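Local coordinates for protein geranyl diphosphate synthase small subunit (PDB 3QKC) that probably serves as the small partner subunit of a heteromeric geranyl diphosphate synthase, the prenyltransferase that joins dimethylallyl and isopentenyl diphosphates into the ten-carbon monoterpene precursor, at residues T214-G217 / L218-K221; I172-V175 / C176-E180. All coordinates share one frame; numbering follows the deposited sequence.

Interactions 1 and 2 are both local contacts, mostly i to i+4, interaction 1 running off the end of helix 199-219 and interaction 2 within helix 169-195; the two helices follow each other in the chain and pack together. The centres of the two contacts lie about 8 Å apart, and C176 SG comes within 3.3 Å of G217 C, where a glycine has no side chain to hold the helices apart. In interaction 1, T214, V215, G217 and L218 are buried, while L219 and G220 are exposed; its side-chain contacts are chiefly aliphatic. Interaction 2 buries I172, V175 and C176 but sets Y174 and three lysines around them, and E173, Y174, K178 and K179 end in polar bonds to other parts of the fold.

Interaction 1 (T214-G217 / L218-K221); sequences TVQG and LLGK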
loop_
_atom_site.group_PDB
_atom_site.type_symbol
_atom_site.label_atom_id
_atom_site.label_comp_id
_atom_site.label_asym_id
_atom_site.label_seq_id
_atom_site.Cartn_x
_atom_site.Cartn_y
_atom_site.Cartn_z
ATOM N N THR A 214 2.788 -16.693 14.748
ATOM C CA THR A 214 1.771 -17.736 14.783
ATOM C C THR A 214 1.331 -18.032 16.229
ATOM O O THR A 214 0.132 -18.139 16.509
ATOM C CB THR A 214 2.239 -19.019 14.075
ATOM O OG1 THR A 214 2.594 -18.713 12.717
ATOM C CG2 THR A 214 1.138 -20.082 14.093
ATOM N N VAL A 215 2.290 -18.150 17.144
ATOM C CA VAL A 215 1.960 -18.321 18.573
ATOM C C VAL A 215 1.113 -17.150 19.105
ATOM O O VAL A 215 0.091 -17.367 19.738
ATOM C CB VAL A 215 3.219 -18.556 19.434
ATOM C CG1 VAL A 215 2.913 -18.396 20.944
ATOM C CG2 VAL A 215 3.806 -19.935 19.133
ATOM N N GLN A 216 1.517 -15.921 18.792
ATOM C CA GLN A 216 0.770 -14.731 19.208
ATOM C C GLN A 216 -0.661 -14.750 18.646
ATOM O O GLN A 216 -1.636 -14.466 19.367
ATOM C CB GLN A 216 1.526 -13.464 18.795
ATOM C CG GLN A 216 1.452 -12.318 19.808
ATOM C CD GLN A 216 2.342 -12.522 21.046
ATOM O OE1 GLN A 216 2.559 -13.647 21.516
ATOM N NE2 GLN A 216 2.859 -11.419 21.573
ATOM N N GLY A 217 -0.790 -15.121 17.375
ATOM C CA GLY A 217 -2.093 -15.378 16.780
ATOM C C GLY A 217 -2.933 -16.391 17.530
ATOM O O GLY A 217 -4.099 -16.124 17.838
ATOM N N LEU A 218 -2.350 -17.555 17.815
ATOM C CA LEU A 218 -3.060 -18.650 18.476
ATOM C C LEU A 218 -3.561 -18.297 19.877
ATOM O O LEU A 218 -4.684 -18.662 20.256
ATOM C CB LEU A 218 -2.186 -19.905 18.544
ATOM C CG LEU A 218 -1.984 -20.708 17.254
ATOM C CD1 LEU A 218 -0.930 -21.789 17.456
ATOM C CD2 LEU A 218 -3.295 -21.308 16.753
ATOM N N LEU A 219 -2.718 -17.595 20.636
ATOM C CA LEU A 219 -3.092 -17.083 21.953
ATOM C C LEU A 219 -4.305 -16.173 21.863
ATOM O O LEU A 219 -5.179 -16.225 22.719
ATOM C CB LEU A 219 -1.922 -16.332 22.589
ATOM C CG LEU A 219 -1.010 -17.062 23.577
ATOM C CD1 LEU A 219 -0.425 -18.350 23.013
ATOM C CD2 LEU A 219 0.100 -16.115 24.018
ATOM N N GLY A 220 -4.352 -15.358 20.808
ATOM C CA GLY A 220 -5.466 -14.441 20.547
ATOM C C GLY A 220 -6.784 -15.110 20.176
ATOM O O GLY A 220 -7.809 -14.433 20.023
ATOM N N LYS A 221 -6.742 -16.433 20.001
ATOM C CA LYS A 221 -7.935 -17.270 19.880
ATOM C C LYS A 221 -8.327 -17.809 21.249
ATOM O O LYS A 221 -9.510 -17.849 21.601
ATOM C CB LYS A 221 -7.691 -18.426 18.901
ATOM C CG LYS A 221 -8.409 -18.295 17.552
ATOM C CD LYS A 221 -7.920 -17.111 16.714
ATOM C CE LYS A 221 -8.814 -16.918 15.503
ATOM N NZ LYS A 221 -8.334 -15.839 14.606
#
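Near the C-terminal end of helix 199-219, V215 and L219 stand one turn apart and side by side, pointing the same way. They touch through V215 CG1 and L219 CD1 at 3.9 Å. CG1 is placed there by a chi1 of 166°, which sets it anti to the backbone N. L219 CD1 also curls back over the backbone, 3.5 Å from V215 O. The main chain supplies the frame: L218 N donates to T214 O at 2.9 Å, and the bond from L219 N to V215 O is the straighter, with an N-H...O angle of 170°. In the all-helical prenyltransferase fold this segment is covered by helix 227-241, whose I230 touches L218 and L219 and whose L233 touches T214 and V215; on another flank T214 and L218 meet helix 169-195. L218 CG rests 3.4 Å from T214 O, while T214 OG1 turns back to bond L210 O. Toward K221 the bonding changes character: G220 N reaches Q216 O at 3.2 Å with the angle down to 150°, and K221 N bonds L218 O, three residues back, at 3.0 Å.

Interaction 2 (I172-V175 / C176-E180); sequences IEYV and CKKKE
Y174 and K178, one turn apart on helix 169-195, set their side chains obliquely across each other. The ring stands with CG anti to the backbone N (chi1 -178°), which carries CE1, CZ and OH to the lysine chain: K178 CD lies 3.5 Å from Y174 CE1, and K178 CE is equally near Y174 OH. Bends at chi2 and chi4 turn the lysine past the ring at a slant, and its NZ bonds E151 O, while Y174 OH bonds E155 OE1. A leucine in place of Y174 would probably leave E155 without its hydroxyl partner and the K178 methylenes without their aromatic flank, freer to turn.

V175 and K179 are arranged differently, side by side and pointing the same way, with V175 CG1 3.7 Å from K179 CD. Beyond this aliphatic stem K179 NZ forms a salt bridge with E160, on helix 153-160, which V175 also touches.

Beneath the side chains, K177 N donates to E173 O at 2.9 Å, close to straight (167°). Farther along the geometry degrades: K178 N bonds Y174 O at 141° and makes a second, weak bond to V175 O at 3.2 Å. V175 O also accepts from K179 N at 2.9 Å, just where the helix enters a wider, pi-type turn at 177-180. K178 and K179 thus use their methylenes for apolar contact within the helix and spend their ammonium groups on oxygens of other segments, which is consistent with their fixing this turn against helix 153-160 and the chain just before it.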
loop_
_atom_site.group_PDB
_atom_site.type_symbol
_atom_site.label_atom_id
_atom_site.label_comp_id
_atom_site.label_asym_id
_atom_site.label_seq_id
_atom_site.Cartn_x
_atom_site.Cartn_y
_atom_site.Cartn_z
ATOM N N ILE A 172 -7.704 -22.613 11.427
ATOM C CA ILE A 172 -7.477 -21.554 12.416
ATOM C C ILE A 172 -5.988 -21.233 12.521
ATOM O O ILE A 172 -5.595 -20.057 12.420
ATOM C CB ILE A 172 -8.071 -21.902 13.796
ATOM C CG1 ILE A 172 -9.599 -21.864 13.738
ATOM C CG2 ILE A 172 -7.563 -20.936 14.874
ATOM C CD1 ILE A 172 -10.287 -22.524 14.925
ATOM N N GLU A 173 -5.168 -22.269 12.703
ATOM C CA GLU A 173 -3.718 -22.099 12.710
ATOM C C GLU A 173 -3.232 -21.401 11.446
ATOM O O GLU A 173 -2.436 -20.473 11.531
ATOM C CB GLU A 173 -2.986 -23.437 12.881
ATOM C CG GLU A 173 -1.473 -23.269 13.065
ATOM C CD GLU A 173 -0.740 -24.558 13.395
ATOM O OE1 GLU A 173 -1.394 -25.602 13.627
ATOM O OE2 GLU A 173 0.513 -24.519 13.428
ATOM N N TYR A 174 -3.717 -21.843 10.281
ATOM C CA TYR A 174 -3.321 -21.253 9.003
ATOM C C TYR A 174 -3.591 -19.749 8.969
ATOM O O TYR A 174 -2.767 -18.984 8.474
ATOM C CB TYR A 174 -4.025 -21.918 7.813
ATOM C CG TYR A 174 -3.594 -21.358 6.463
ATOM C CD1 TYR A 174 -2.293 -21.543 6.000
ATOM C CD2 TYR A 174 -4.477 -20.623 5.665
ATOM C CE1 TYR A 174 -1.877 -21.030 4.775
ATOM C CE2 TYR A 174 -4.067 -20.106 4.433
ATOM C CZ TYR A 174 -2.760 -20.315 3.998
ATOM O OH TYR A 174 -2.333 -19.820 2.778
ATOM N N VAL A 175 -4.758 -19.352 9.467
ATOM C CA VAL A 175 -5.127 -17.948 9.549
ATOM C C VAL A 175 -4.156 -17.175 10.457
ATOM O O VAL A 175 -3.743 -16.063 10.108
ATOM C CB VAL A 175 -6.614 -17.782 9.967
ATOM C CG1 VAL A 175 -6.905 -16.356 10.439
ATOM C CG2 VAL A 175 -7.540 -18.176 8.807
ATOM N N CYS A 176 -3.768 -17.775 11.590
ATOM C CA CYS A 176 -2.813 -17.166 12.521
ATOM C C CYS A 176 -1.427 -16.995 11.919
ATOM O O CYS A 176 -0.774 -15.962 12.101
ATOM C CB CYS A 176 -2.721 -17.972 13.809
ATOM S SG CYS A 176 -4.183 -17.815 14.847
ATOM N N LYS A 177 -0.994 -18.018 11.195
ATOM C CA LYS A 177 0.234 -17.990 10.443
ATOM C C LYS A 177 0.232 -16.898 9.379
ATOM O O LYS A 177 1.249 -16.247 9.152
ATOM C CB LYS A 177 0.467 -19.361 9.792
ATOM C CG LYS A 177 1.806 -19.494 9.097
ATOM C CD LYS A 177 2.001 -20.884 8.491
ATOM C CE LYS A 177 2.695 -20.789 7.129
ATOM N NZ LYS A 177 2.903 -22.159 6.527
ATOM N N LYS A 178 -0.899 -16.701 8.714
ATOM C CA LYS A 178 -0.942 -15.733 7.624
ATOM C C LYS A 178 -1.076 -14.289 8.122
ATOM O O LYS A 178 -0.598 -13.363 7.475
ATOM C CB LYS A 178 -2.040 -16.078 6.608
ATOM C CG LYS A 178 -1.498 -16.672 5.270
ATOM C CD LYS A 178 -0.516 -17.845 5.486
ATOM C CE LYS A 178 0.334 -18.163 4.223
ATOM N NZ LYS A 178 1.497 -17.218 4.013
ATOM N N LYS A 179 -1.709 -14.107 9.266
ATOM C CA LYS A 179 -1.910 -12.765 9.804
ATOM C C LYS A 179 -0.815 -12.428 10.809
ATOM O O LYS A 179 0.180 -11.811 10.446
ATOM C CB LYS A 179 -3.318 -12.630 10.384
ATOM C CG LYS A 179 -4.410 -12.851 9.342
ATOM C CD LYS A 179 -5.799 -12.834 9.973
ATOM C CE LYS A 179 -6.120 -11.499 10.602
ATOM N NZ LYS A 179 -7.353 -11.565 11.457
ATOM N N GLU A 180 -0.953 -12.873 12.051
ATOM C CA GLU A 180 0.058 -12.562 13.070
ATOM C C GLU A 180 1.413 -13.166 12.720
ATOM O O GLU A 180 2.449 -12.565 12.982
ATOM C CB GLU A 180 -0.396 -13.001 14.467
ATOM C CG GLU A 180 -1.598 -12.212 15.044
ATOM C CD GLU A 180 -2.967 -12.764 14.605
ATOM O OE1 GLU A 180 -3.021 -13.617 13.686
ATOM O OE2 GLU A 180 -4.001 -12.338 15.185
#